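Local coordinates for protein endo-beta-1,4-glucanase (cellulase B) (Bacillus halodurans, PDB 4V2X) that probably hydrolyses beta-1,4-linked glucans, including xyloglucan and mixed-linkage beta-glucans, with a family 5 catalytic module joined to Ig-like and CBM46 modules, at residues Pro250-Leu255 against His306-Arg311; Val512-Gly517 against Asp555-Leu560; Gly415-Gly420 against Glu466-Ala471; Trp138-Asp143 against Asp185-Leu190. All coordinates share one frame; numbering follows the deposited sequence.

Interaction 1: residues Pro250-Leu255 against His306-Arg311; sequences PLLNNL and HTFVAR
Phe308 puts the far end of its ring against Leu252 and Leu255, and no other residue of the pair of segments loses as much surface to the contact. The ring atom CZ stands 3.3 Å from the backbone oxygen Leu252 O. Leu252 CD2 lies in the ring plane at its edge, 3.7 Å from Phe308 CE2, whereas Leu255 CD2 meets Phe308 CZ obliquely at 3.7 Å, its side chain crossing the ring's direction at about a right angle. Setting CG anti to the carbonyl carbon (chi1 -70°) aims the Phe308 ring across the helix interface at both leucines, from a wider, pi-type turn at 306-309. Helices 249-262 and 291-309 follow consecutive strands, 238-241 and 267-273, of the eight-stranded beta/alpha barrel of family 5, so this is a meeting of neighbours in its outer helical layer; Ala269 of strand 267-273 touches both Leu255 and Phe308 from the barrel side. Thr307, the residue before Phe308, adds a second patch. Its methyl CG2 is 4.1 Å from Leu252 CB and also lies above one face of the Phe308 ring, offset toward the rim. Its hydroxyl OG1 is occupied by Arg303 O and Gln249 NE2. At the polar margin a water donates to Asn253 OD1, 3.0 Å away, and accepts from Arg311 NH1 at 2.9 Å, while Gln249 NE2 gives Asn253 OD1 a second bond.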
loop_
_atom_site.group_PDB
_atom_site.type_symbol
_atom_site.label_atom_id
_atom_site.label_comp_id
_atom_site.label_asym_id
_atom_site.label_seq_id
_atom_site.Cartn_x
_atom_site.Cartn_y
_atom_site.Cartn_z
ATOM N N PRO A 250 -2.778 12.004 -1.812
ATOM C CA PRO A 250 -2.610 10.550 -1.811
ATOM C C PRO A 250 -1.227 10.111 -2.290
ATOM O O PRO A 250 -0.676 9.156 -1.762
ATOM C CB PRO A 250 -3.703 10.067 -2.765
ATOM C CG PRO A 250 -4.741 11.126 -2.704
ATOM C CD PRO A 250 -3.957 12.406 -2.597
ATOM N N LEU A 251 -0.674 10.819 -3.272
ATOM C CA LEU A 251 0.657 10.492 -3.788
ATOM C C LEU A 251 1.753 10.839 -2.779
ATOM O O LEU A 251 2.723 10.098 -2.628
ATOM C CB LEU A 251 0.906 11.188 -5.128
ATOM C CG LEU A 251 -0.087 10.835 -6.237
ATOM C CD1 LEU A 251 0.234 11.613 -7.504
ATOM C CD2 LEU A 251 -0.107 9.342 -6.493
ATOM N N LEU A 252 1.594 11.955 -2.075
ATOM C CA LEU A 252 2.541 12.309 -1.029
ATOM C C LEU A 252 2.483 11.267 0.091
ATOM O O LEU A 252 3.522 10.827 0.592
ATOM C CB LEU A 252 2.238 13.694 -0.464
ATOM C CG LEU A 252 2.375 14.895 -1.402
ATOM C CD1 LEU A 252 1.839 16.136 -0.699
ATOM C CD2 LEU A 252 3.813 15.110 -1.846
ATOM N N ASN A 253 1.269 10.876 0.470
ATOM C CA ASN A 253 1.089 9.854 1.500
ATOM C C ASN A 253 1.770 8.548 1.128
ATOM O O ASN A 253 2.430 7.929 1.968
ATOM C CB ASN A 253 -0.397 9.599 1.782
ATOM C CG ASN A 253 -1.055 10.739 2.541
ATOM O OD1 ASN A 253 -0.382 11.603 3.091
ATOM N ND2 ASN A 253 -2.377 10.739 2.577
ATOM N N ASN A 254 1.610 8.120 -0.118
ATOM C CA ASN A 254 2.224 6.872 -0.557
ATOM C C ASN A 254 3.744 6.920 -0.504
ATOM O O ASN A 254 4.376 5.935 -0.132
ATOM C CB ASN A 254 1.731 6.474 -1.945
ATOM C CG ASN A 254 0.258 6.099 -1.952
ATOM O OD1 ASN A 254 -0.318 5.779 -0.917
ATOM N ND2 ASN A 254 -0.355 6.142 -3.113
ATOM N N LEU A 255 4.343 8.053 -0.882
ATOM C CA LEU A 255 5.797 8.187 -0.788
ATOM C C LEU A 255 6.236 8.202 0.676
ATOM O O LEU A 255 7.271 7.635 1.029
ATOM C CB LEU A 255 6.291 9.456 -1.489
ATOM C CG LEU A 255 7.786 9.754 -1.323
ATOM C CD1 LEU A 255 8.651 8.619 -1.862
ATOM C CD2 LEU A 255 8.146 11.069 -1.999
ATOM N N HIS A 306 3.893 19.931 5.098
ATOM C CA HIS A 306 3.216 19.227 6.174
ATOM C C HIS A 306 3.528 17.742 6.186
ATOM O O HIS A 306 3.749 17.151 7.246
ATOM C CB HIS A 306 1.705 19.431 6.078
ATOM C CG HIS A 306 0.945 18.762 7.179
ATOM N ND1 HIS A 306 0.399 17.505 7.047
ATOM C CD2 HIS A 306 0.661 19.165 8.439
ATOM C CE1 HIS A 306 -0.200 17.167 8.176
ATOM N NE2 HIS A 306 -0.054 18.156 9.038
ATOM N N THR A 307 3.555 17.140 5.008
ATOM C CA THR A 307 3.731 15.701 4.902
ATOM C C THR A 307 5.189 15.260 5.069
ATOM O O THR A 307 5.454 14.176 5.615
ATOM C CB THR A 307 3.165 15.194 3.562
ATOM O OG1 THR A 307 1.819 15.657 3.417
ATOM C CG2 THR A 307 3.175 13.676 3.501
ATOM N N PHE A 308 6.130 16.075 4.590
ATOM C CA PHE A 308 7.543 15.685 4.582
ATOM C C PHE A 308 8.408 16.581 5.454
ATOM O O PHE A 308 8.907 16.131 6.491
ATOM C CB PHE A 308 8.088 15.621 3.150
ATOM C CG PHE A 308 7.524 14.476 2.363
ATOM C CD1 PHE A 308 7.883 13.177 2.671
ATOM C CD2 PHE A 308 6.605 14.690 1.355
ATOM C CE1 PHE A 308 7.343 12.110 1.976
ATOM C CE2 PHE A 308 6.061 13.619 0.653
ATOM C CZ PHE A 308 6.430 12.330 0.967
ATOM N N VAL A 309 8.561 17.842 5.054
ATOM C CA VAL A 309 9.553 18.730 5.674
ATOM C C VAL A 309 9.346 18.867 7.182
ATOM O O VAL A 309 10.299 18.754 7.954
ATOM C CB VAL A 309 9.569 20.141 5.046
ATOM C CG1 VAL A 309 10.655 21.001 5.691
ATOM C CG2 VAL A 309 9.781 20.070 3.539
ATOM N N ALA A 310 8.105 19.114 7.593
ATOM C CA ALA A 310 7.794 19.308 9.009
ATOM C C ALA A 310 8.015 18.036 9.835
ATOM O O ALA A 310 8.145 18.110 11.062
ATOM C CB ALA A 310 6.365 19.794 9.171
ATOM N N ARG A 311 8.039 16.877 9.178
ATOM C CA ARG A 311 8.293 15.593 9.856
ATOM C C ARG A 311 9.751 15.148 9.741
ATOM O O ARG A 311 10.082 14.009 10.083
ATOM C CB ARG A 311 7.408 14.495 9.268
ATOM C CG ARG A 311 5.921 14.709 9.431
ATOM C CD ARG A 311 5.157 13.576 8.758
ATOM N NE ARG A 311 3.719 13.819 8.751
ATOM C CZ ARG A 311 2.845 13.278 7.899
ATOM N NH1 ARG A 311 3.237 12.449 6.930
ATOM N NH2 ARG A 311 1.552 13.588 8.011
HETATM O O HOH W 1 1.459 10.849 5.284
#

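Interaction 2: residues Val512-Gly517 against Asp555-Leu560; sequences VYVDGG and DGEVRL
Val512 and Arg559 form a hydrogen-bonded antiparallel pair in which both backbone groups of the valine are satisfied: Val512 N donates to Arg559 O at 3.0 Å, nearly straight at 168°, and Arg559 N returns a bond to Val512 O at 2.8 Å. That second carbonyl also receives a CA-H...O contact from Val558 CA. One step on, Tyr513 and Val558 make the non-hydrogen-bonded pair, so Tyr513 N points away from the partner strand and bonds within its own segment to Gly517 O, and Gly516 N closes a type I turn on Tyr513 O. Val514 N comes back to the partner strand, donating to Glu557 O at 3.1 Å with an angle of 172°. The same Glu557 O accepts a water that is itself the acceptor of Asp515 N, so two donors grip one carbonyl. Side chains follow the pairing. Tyr513 CD1 packs on Val558 CG2 at 3.5 Å, its hydroxyl taken by Arg554 N, while Val512 CG2 lies over one face of the Arg559 guanidinium, 3.5 Å from NH2, where the bend at chi3 (56°) folds the arginine back. Glu557 CB and Val514 CG2 are 3.7 Å apart; a glycine in place of Glu557 removes CB and CG, and both Val514 methyls would probably lose the surface they rest on, opening a gap beside the turn. In the sheet of the CBM46 module, strand 506-513 is outermost within the chain, and strand 556-564 lies between it and 569-577, to which Gly556, Val558 and Leu560 are hydrogen-bonded.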
loop_
_atom_site.group_PDB
_atom_site.type_symbol
_atom_site.label_atom_id
_atom_site.label_comp_id
_atom_site.label_asym_id
_atom_site.label_seq_id
_atom_site.Cartn_x
_atom_site.Cartn_y
_atom_site.Cartn_z
ATOM N N VAL A 512 -14.579 30.799 -31.484
ATOM C CA VAL A 512 -15.921 30.255 -31.259
ATOM C C VAL A 512 -16.623 30.103 -32.599
ATOM O O VAL A 512 -16.377 30.879 -33.521
ATOM C CB VAL A 512 -16.767 31.148 -30.320
ATOM C CG1 VAL A 512 -16.056 31.355 -28.989
ATOM C CG2 VAL A 512 -17.082 32.494 -30.961
ATOM N N TYR A 513 -17.491 29.102 -32.718
ATOM C CA TYR A 513 -18.333 28.981 -33.896
ATOM C C TYR A 513 -19.376 30.076 -33.806
ATOM O O TYR A 513 -19.914 30.306 -32.726
ATOM C CB TYR A 513 -18.992 27.603 -33.954
ATOM C CG TYR A 513 -17.985 26.500 -34.183
ATOM C CD1 TYR A 513 -17.363 26.358 -35.420
ATOM C CD2 TYR A 513 -17.634 25.625 -33.165
ATOM C CE1 TYR A 513 -16.428 25.361 -35.638
ATOM C CE2 TYR A 513 -16.694 24.626 -33.374
ATOM C CZ TYR A 513 -16.095 24.503 -34.618
ATOM O OH TYR A 513 -15.158 23.521 -34.843
ATOM N N VAL A 514 -19.655 30.758 -34.915
ATOM C CA VAL A 514 -20.643 31.846 -34.891
ATOM C C VAL A 514 -22.027 31.324 -34.476
ATOM O O VAL A 514 -22.796 32.058 -33.864
ATOM C CB VAL A 514 -20.731 32.626 -36.230
ATOM C CG1 VAL A 514 -19.396 33.272 -36.564
ATOM C CG2 VAL A 514 -21.197 31.743 -37.377
ATOM N N ASP A 515 -22.309 30.061 -34.801
ATOM C CA ASP A 515 -23.563 29.382 -34.435
ATOM C C ASP A 515 -23.626 28.919 -32.978
ATOM O O ASP A 515 -24.680 28.482 -32.514
ATOM C CB ASP A 515 -23.770 28.130 -35.301
ATOM C CG ASP A 515 -24.050 28.441 -36.750
ATOM O OD1 ASP A 515 -24.380 29.597 -37.085
ATOM O OD2 ASP A 515 -23.943 27.498 -37.561
ATOM N N GLY A 516 -22.503 28.963 -32.267
ATOM C CA GLY A 516 -22.468 28.544 -30.867
ATOM C C GLY A 516 -21.429 27.471 -30.603
ATOM O O GLY A 516 -21.194 26.595 -31.431
ATOM N N GLY A 517 -20.824 27.531 -29.426
ATOM C CA GLY A 517 -19.817 26.556 -29.037
ATOM C C GLY A 517 -18.409 27.034 -29.325
ATOM O O GLY A 517 -18.163 27.793 -30.269
ATOM N N ASP A 555 -15.840 22.351 -40.592
ATOM C CA ASP A 555 -16.198 23.287 -41.653
ATOM C C ASP A 555 -17.302 24.223 -41.161
ATOM O O ASP A 555 -18.200 23.806 -40.420
ATOM C CB ASP A 555 -16.691 22.546 -42.901
ATOM C CG ASP A 555 -15.576 21.866 -43.671
ATOM O OD1 ASP A 555 -14.398 21.931 -43.264
ATOM O OD2 ASP A 555 -15.894 21.249 -44.708
ATOM N N GLY A 556 -17.227 25.481 -41.569
ATOM C CA GLY A 556 -18.179 26.494 -41.132
ATOM C C GLY A 556 -17.477 27.788 -40.765
ATOM O O GLY A 556 -16.324 28.012 -41.138
ATOM N N GLU A 557 -18.183 28.639 -40.026
ATOM C CA GLU A 557 -17.720 29.994 -39.770
ATOM C C GLU A 557 -17.350 30.145 -38.306
ATOM O O GLU A 557 -18.129 29.804 -37.419
ATOM C CB GLU A 557 -18.795 31.004 -40.147
ATOM C CG GLU A 557 -18.305 32.443 -40.109
ATOM C CD GLU A 557 -19.326 33.430 -40.627
ATOM O OE1 GLU A 557 -20.035 33.093 -41.593
ATOM O OE2 GLU A 557 -19.413 34.547 -40.068
ATOM N N VAL A 558 -16.149 30.660 -38.077
ATOM C CA VAL A 558 -15.586 30.800 -36.739
ATOM C C VAL A 558 -15.214 32.260 -36.513
ATOM O O VAL A 558 -14.596 32.901 -37.374
ATOM C CB VAL A 558 -14.350 29.896 -36.591
ATOM C CG1 VAL A 558 -13.515 30.261 -35.365
ATOM C CG2 VAL A 558 -14.793 28.436 -36.541
ATOM N N ARG A 559 -15.588 32.785 -35.351
ATOM C CA ARG A 559 -15.191 34.128 -34.955
ATOM C C ARG A 559 -13.972 34.041 -34.059
ATOM O O ARG A 559 -13.983 33.340 -33.042
ATOM C CB ARG A 559 -16.322 34.862 -34.221
ATOM C CG ARG A 559 -15.969 36.301 -33.867
ATOM C CD ARG A 559 -17.153 37.039 -33.246
ATOM N NE ARG A 559 -17.667 36.351 -32.058
ATOM C CZ ARG A 559 -17.108 36.382 -30.844
ATOM N NH1 ARG A 559 -15.996 37.077 -30.616
ATOM N NH2 ARG A 559 -17.667 35.709 -29.843
ATOM N N LEU A 560 -12.914 34.741 -34.455
ATOM C CA LEU A 560 -11.706 34.846 -33.660
ATOM C C LEU A 560 -11.704 36.189 -32.951
ATOM O O LEU A 560 -12.173 37.186 -33.500
ATOM C CB LEU A 560 -10.472 34.743 -34.554
ATOM C CG LEU A 560 -10.354 33.492 -35.415
ATOM C CD1 LEU A 560 -9.087 33.564 -36.249
ATOM C CD2 LEU A 560 -10.364 32.232 -34.567
HETATM O O HOH W 2 -20.839 28.176 -36.986
#

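Interaction 3: residues Gly415-Gly420 against Glu466-Ala471; sequences GNELTG and EFNRGA. With CA (calcium ion), chain C.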
loop_
_atom_site.group_PDB
_atom_site.type_symbol
_atom_site.label_atom_id
_atom_site.label_comp_id
_atom_site.label_asym_id
_atom_site.label_seq_id
_atom_site.Cartn_x
_atom_site.Cartn_y
_atom_site.Cartn_z
ATOM N N GLY A 415 7.267 44.006 1.044
ATOM C CA GLY A 415 8.104 44.379 2.189
ATOM C C GLY A 415 9.282 45.289 1.898
ATOM O O GLY A 415 10.032 45.642 2.813
ATOM N N ASN A 416 9.454 45.689 0.638
ATOM C CA ASN A 416 10.541 46.580 0.258
ATOM C C ASN A 416 10.074 48.016 0.148
ATOM O O ASN A 416 8.879 48.299 0.234
ATOM C CB ASN A 416 11.147 46.147 -1.069
ATOM C CG ASN A 416 11.594 44.702 -1.055
ATOM O OD1 ASN A 416 12.068 44.190 -0.036
ATOM N ND2 ASN A 416 11.445 44.031 -2.192
ATOM N N GLU A 417 11.029 48.916 -0.038
ATOM C CA GLU A 417 10.740 50.324 -0.247
ATOM C C GLU A 417 11.289 50.744 -1.610
ATOM O O GLU A 417 12.350 50.282 -2.033
ATOM C CB GLU A 417 11.377 51.178 0.854
ATOM C CG GLU A 417 11.032 50.746 2.279
ATOM C CD GLU A 417 9.582 50.993 2.669
ATOM O OE1 GLU A 417 8.852 51.687 1.924
ATOM O OE2 GLU A 417 9.168 50.496 3.742
ATOM N N LEU A 418 10.553 51.613 -2.291
ATOM C CA LEU A 418 11.024 52.217 -3.538
ATOM C C LEU A 418 12.128 53.219 -3.205
ATOM O O LEU A 418 11.919 54.114 -2.393
ATOM C CB LEU A 418 9.870 52.929 -4.243
ATOM C CG LEU A 418 10.191 53.592 -5.585
ATOM C CD1 LEU A 418 10.322 52.541 -6.675
ATOM C CD2 LEU A 418 9.116 54.609 -5.941
ATOM N N THR A 419 13.302 53.055 -3.801
ATOM C CA THR A 419 14.430 53.960 -3.543
ATOM C C THR A 419 14.645 54.965 -4.663
ATOM O O THR A 419 15.262 56.012 -4.448
ATOM C CB THR A 419 15.736 53.190 -3.292
ATOM O OG1 THR A 419 15.998 52.305 -4.382
ATOM C CG2 THR A 419 15.625 52.381 -2.011
ATOM N N GLY A 420 14.140 54.659 -5.856
ATOM C CA GLY A 420 14.311 55.564 -6.981
ATOM C C GLY A 420 13.677 55.044 -8.251
ATOM O O GLY A 420 13.202 53.912 -8.307
ATOM N N GLU A 466 13.551 51.086 -8.789
ATOM C CA GLU A 466 14.632 50.584 -7.943
ATOM C C GLU A 466 14.126 50.475 -6.514
ATOM O O GLU A 466 13.397 51.352 -6.041
ATOM C CB GLU A 466 15.834 51.526 -7.990
ATOM C CG GLU A 466 16.451 51.664 -9.374
ATOM C CD GLU A 466 17.524 52.730 -9.452
ATOM O OE1 GLU A 466 17.485 53.691 -8.658
ATOM O OE2 GLU A 466 18.409 52.613 -10.323
ATOM N N PHE A 467 14.503 49.389 -5.842
ATOM C CA PHE A 467 14.050 49.111 -4.487
ATOM C C PHE A 467 15.240 48.862 -3.565
ATOM O O PHE A 467 16.351 48.557 -4.023
ATOM C CB PHE A 467 13.097 47.909 -4.495
ATOM C CG PHE A 467 11.927 48.090 -5.417
ATOM C CD1 PHE A 467 10.783 48.754 -4.982
ATOM C CD2 PHE A 467 11.980 47.633 -6.723
ATOM C CE1 PHE A 467 9.708 48.949 -5.832
ATOM C CE2 PHE A 467 10.907 47.821 -7.579
ATOM C CZ PHE A 467 9.774 48.486 -7.134
ATOM N N ASN A 468 15.013 49.004 -2.261
ATOM C CA ASN A 468 16.099 48.841 -1.287
ATOM C C ASN A 468 16.602 47.398 -1.213
ATOM O O ASN A 468 17.751 47.153 -0.860
ATOM C CB ASN A 468 15.687 49.355 0.098
ATOM C CG ASN A 468 14.572 48.544 0.731
ATOM O OD1 ASN A 468 13.740 47.942 0.044
ATOM N ND2 ASN A 468 14.535 48.542 2.052
ATOM N N ARG A 469 15.725 46.451 -1.530
ATOM C CA ARG A 469 16.089 45.047 -1.641
ATOM C C ARG A 469 15.496 44.462 -2.914
ATOM O O ARG A 469 14.488 44.959 -3.422
ATOM C CB ARG A 469 15.535 44.262 -0.452
ATOM C CG ARG A 469 15.988 44.781 0.901
ATOM C CD ARG A 469 15.439 43.946 2.045
ATOM N NE ARG A 469 13.978 43.977 2.100
ATOM C CZ ARG A 469 13.238 43.218 2.908
ATOM N NH1 ARG A 469 13.804 42.366 3.753
ATOM N NH2 ARG A 469 11.912 43.319 2.879
ATOM N N GLY A 470 16.130 43.412 -3.424
ATOM C CA GLY A 470 15.569 42.661 -4.542
ATOM C C GLY A 470 15.815 43.294 -5.895
ATOM O O GLY A 470 16.431 44.353 -6.014
ATOM N N ALA A 471 15.306 42.634 -6.926
ATOM C CA ALA A 471 15.545 43.044 -8.300
ATOM C C ALA A 471 14.823 44.341 -8.666
ATOM O O ALA A 471 13.749 44.637 -8.143
ATOM C CB ALA A 471 15.121 41.932 -9.243
HETATM CA CA CA C . 18.268 48.089 -5.328
HETATM O O HOH W 3 12.367 47.168 3.500
HETATM O O HOH W 4 17.448 53.852 -5.992
HETATM O O HOH W 5 18.277 50.542 -4.930
HETATM O O HOH W 6 16.322 47.140 -6.754
HETATM O O HOH W 7 19.394 48.103 -3.244
HETATM O O HOH W 8 17.948 45.926 -4.473
HETATM O O HOH W 9 19.805 46.563 -6.677
#
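Thr419 and Gly420 both face Glu466 across a classic beta bulge, joining strands 418-423 and 458-467 of the Ig-like module. Here the contact is tight: Glu466 O takes Thr419 N at 2.8 Å and Gly420 N weakly at 3.4 Å, and Glu466 N donates to Gly420 O at 2.9 Å. Leu418 CD1 packs obliquely against Phe467 CE1, 3.7 Å away. Beyond the strand ends, Asn468 grips Glu417 twice. Its OD1 accepts Glu417 N in an almost straight bond (176°), although the donor stands well above the carbonyl plane, and its N gives to Glu417 O. Asn416 is buried, its ND2 held by Ser389 OG and Arg387 O, though its OD1 gets only weak bonds from Arg469 NE and NH2, amide and guanidinium planes 88° apart. A valine in its place removes both polar atoms: Ser389 OG and Arg387 O would probably lose their donor and the arginine be freer to swing. On the looser solvent side Arg469 is exposed, water links Gly415 O to Asn468 ND2, and a calcium ion is bound by Phe467 O at 2.4 Å, five waters and two ligand atoms from outside these segments; one of the waters lies 2.9 Å from Thr419 OG1.

Interaction 4: residues Trp138-Asp143 against Asp185-Leu190; sequences WALEED and DYPTKL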
loop_
_atom_site.group_PDB
_atom_site.type_symbol
_atom_site.label_atom_id
_atom_site.label_comp_id
_atom_site.label_asym_id
_atom_site.label_seq_id
_atom_site.Cartn_x
_atom_site.Cartn_y
_atom_site.Cartn_z
ATOM N N TRP A 138 33.578 16.679 -12.717
ATOM C CA TRP A 138 33.736 18.127 -12.874
ATOM C C TRP A 138 32.864 18.893 -11.884
ATOM O O TRP A 138 33.308 19.860 -11.267
ATOM C CB TRP A 138 33.377 18.576 -14.287
ATOM C CG TRP A 138 34.399 18.264 -15.337
ATOM C CD1 TRP A 138 35.745 18.074 -15.157
ATOM C CD2 TRP A 138 34.166 18.153 -16.745
ATOM N NE1 TRP A 138 36.356 17.842 -16.366
ATOM C CE2 TRP A 138 35.409 17.879 -17.355
ATOM C CE3 TRP A 138 33.026 18.251 -17.553
ATOM C CZ2 TRP A 138 35.542 17.703 -18.733
ATOM C CZ3 TRP A 138 33.161 18.073 -18.922
ATOM C CH2 TRP A 138 34.413 17.799 -19.496
ATOM N N ALA A 139 31.612 18.468 -11.763
ATOM C CA ALA A 139 30.690 19.082 -10.817
ATOM C C ALA A 139 31.190 18.949 -9.381
ATOM O O ALA A 139 31.168 19.916 -8.615
ATOM C CB ALA A 139 29.315 18.448 -10.956
ATOM N N LEU A 140 31.639 17.753 -9.014
ATOM C CA LEU A 140 32.160 17.530 -7.662
ATOM C C LEU A 140 33.419 18.376 -7.428
ATOM O O LEU A 140 33.603 18.923 -6.341
ATOM C CB LEU A 140 32.440 16.047 -7.402
ATOM C CG LEU A 140 31.234 15.103 -7.331
ATOM C CD1 LEU A 140 31.684 13.649 -7.337
ATOM C CD2 LEU A 140 30.380 15.391 -6.104
ATOM N N GLU A 141 34.259 18.502 -8.453
ATOM C CA GLU A 141 35.471 19.339 -8.376
ATOM C C GLU A 141 35.120 20.810 -8.149
ATOM O O GLU A 141 35.853 21.538 -7.474
ATOM C CB GLU A 141 36.322 19.187 -9.638
ATOM C CG GLU A 141 37.085 17.867 -9.701
ATOM C CD GLU A 141 37.576 17.503 -11.096
ATOM O OE1 GLU A 141 37.622 18.377 -11.989
ATOM O OE2 GLU A 141 37.931 16.324 -11.297
ATOM N N GLU A 142 33.985 21.233 -8.700
ATOM C CA GLU A 142 33.480 22.585 -8.496
ATOM C C GLU A 142 32.671 22.706 -7.209
ATOM O O GLU A 142 31.971 23.691 -7.012
ATOM C CB GLU A 142 32.642 23.022 -9.702
ATOM C CG GLU A 142 33.445 23.195 -10.980
ATOM C CD GLU A 142 34.419 24.358 -10.903
ATOM O OE1 GLU A 142 34.020 25.427 -10.400
ATOM O OE2 GLU A 142 35.578 24.204 -11.340
ATOM N N ASP A 143 32.767 21.701 -6.340
ATOM C CA ASP A 143 32.147 21.722 -5.020
ATOM C C ASP A 143 30.621 21.631 -5.043
ATOM O O ASP A 143 29.958 21.999 -4.068
ATOM C CB ASP A 143 32.571 22.978 -4.244
ATOM C CG ASP A 143 32.411 22.816 -2.752
ATOM O OD1 ASP A 143 32.514 21.669 -2.263
ATOM O OD2 ASP A 143 32.174 23.835 -2.068
ATOM N N ASP A 185 32.408 4.451 -4.351
ATOM C CA ASP A 185 33.450 5.158 -3.593
ATOM C C ASP A 185 33.460 6.676 -3.812
ATOM O O ASP A 185 34.317 7.372 -3.275
ATOM C CB ASP A 185 34.827 4.566 -3.915
ATOM C CG ASP A 185 34.971 3.138 -3.427
ATOM O OD1 ASP A 185 34.563 2.850 -2.284
ATOM O OD2 ASP A 185 35.487 2.301 -4.189
ATOM N N TYR A 186 32.498 7.188 -4.576
ATOM C CA TYR A 186 32.381 8.632 -4.812
ATOM C C TYR A 186 31.915 9.354 -3.553
ATOM O O TYR A 186 31.212 8.766 -2.737
ATOM C CB TYR A 186 31.414 8.920 -5.961
ATOM C CG TYR A 186 32.056 8.802 -7.318
ATOM C CD1 TYR A 186 32.681 7.624 -7.718
ATOM C CD2 TYR A 186 32.038 9.869 -8.207
ATOM C CE1 TYR A 186 33.283 7.520 -8.959
ATOM C CE2 TYR A 186 32.627 9.771 -9.452
ATOM C CZ TYR A 186 33.244 8.595 -9.822
ATOM O OH TYR A 186 33.840 8.509 -11.052
ATOM N N PRO A 187 32.299 10.634 -3.396
ATOM C CA PRO A 187 31.853 11.421 -2.242
ATOM C C PRO A 187 30.336 11.394 -2.095
ATOM O O PRO A 187 29.628 11.289 -3.099
ATOM C CB PRO A 187 32.316 12.838 -2.577
ATOM C CG PRO A 187 33.456 12.660 -3.520
ATOM C CD PRO A 187 33.156 11.418 -4.304
ATOM N N THR A 188 29.844 11.492 -0.864
ATOM C CA THR A 188 28.396 11.427 -0.624
ATOM C C THR A 188 27.642 12.667 -1.118
ATOM O O THR A 188 26.414 12.699 -1.053
ATOM C CB THR A 188 28.070 11.199 0.861
ATOM O OG1 THR A 188 28.696 12.208 1.660
ATOM C CG2 THR A 188 28.560 9.821 1.293
ATOM N N LYS A 189 28.369 13.669 -1.609
ATOM C CA LYS A 189 27.751 14.802 -2.312
ATOM C C LYS A 189 27.129 14.364 -3.644
ATOM O O LYS A 189 26.319 15.099 -4.223
ATOM C CB LYS A 189 28.764 15.924 -2.531
ATOM C CG LYS A 189 29.205 16.559 -1.220
ATOM C CD LYS A 189 30.179 17.699 -1.427
ATOM C CE LYS A 189 29.483 18.943 -1.933
ATOM N NZ LYS A 189 30.412 20.106 -1.907
ATOM N N LEU A 190 27.524 13.187 -4.130
ATOM C CA LEU A 190 26.805 12.505 -5.216
ATOM C C LEU A 190 25.652 11.700 -4.612
ATOM O O LEU A 190 25.872 10.836 -3.753
ATOM C CB LEU A 190 27.736 11.569 -5.999
ATOM C CG LEU A 190 27.093 10.681 -7.074
ATOM C CD1 LEU A 190 26.422 11.513 -8.164
ATOM C CD2 LEU A 190 28.132 9.744 -7.674
HETATM O O HOH W 10 31.480 18.438 -4.302
#
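The side chains of Lys189 and Leu140 run antiparallel alongside each other where the C-terminal end of helix 126-141, in the outer layer of the family 5 beta/alpha barrel, meets the loop that leads into strand 190-193. The helix stops in a Schellman motif: Asp143, with a positive phi of 70°, is its C-prime residue, Asp143 N bonds to Leu140 O, and Leu144 N reaches back to Ala139 O. Lys189 can be followed outward from its backbone. CB rests 4.0 Å from Leu140 CD2. CG continues anti to the carbonyl carbon, and CD carries the chain into a bend at chi3 (75°), which turns the end toward the helix terminus. CE then lies 3.8 Å from Asp143 O. At the tip, NZ makes a short salt bridge to Asp143 OD1 at 2.6 Å and donates to Asp143 O at 2.9 Å, approaching this oxygen from above its carbonyl plane, 63° out of it. The lysine thus grips both the carboxylate and the carbonyl of the C-prime residue, and Tyr145 adds a cation-pi contact. Leu140 fills the apolar side with its other methyl: Leu140 CD1 stands at the edge of the Tyr186 ring, 3.9 Å from Tyr186 CD2, and also touches the ring of Pro187. Tyr186 is itself fixed through OH by Gln137 NE2 and by an edge-to-face contact with Phe183. A water beside the lysine accepts a weak bond from Lys189 NZ and donates to Leu140 O, 3.0 Å away.

From the N terminus the four contacts come in series, none nested in or crossing another. Interaction 4 closes first, over 41 intervening residues that include strand 145-149 and helix 165-183; interaction 1 follows, its 50-residue loop running through strand 267-273. Both belong to the catalytic barrel, with nearest atoms about 17 Å apart: interaction 1 joins two neighbouring outer helices, interaction 4 a helix end to the loop entering strand 190-193. Interaction 3 then closes a 45-residue loop in the Ig-like module, and interaction 2 a 37-residue loop in the CBM46 module, each pairing two antiparallel strands. Interactions 2 and 4 lie on opposite sides of the chain's centre, their own centres 59 Å apart, and no two contacts touch.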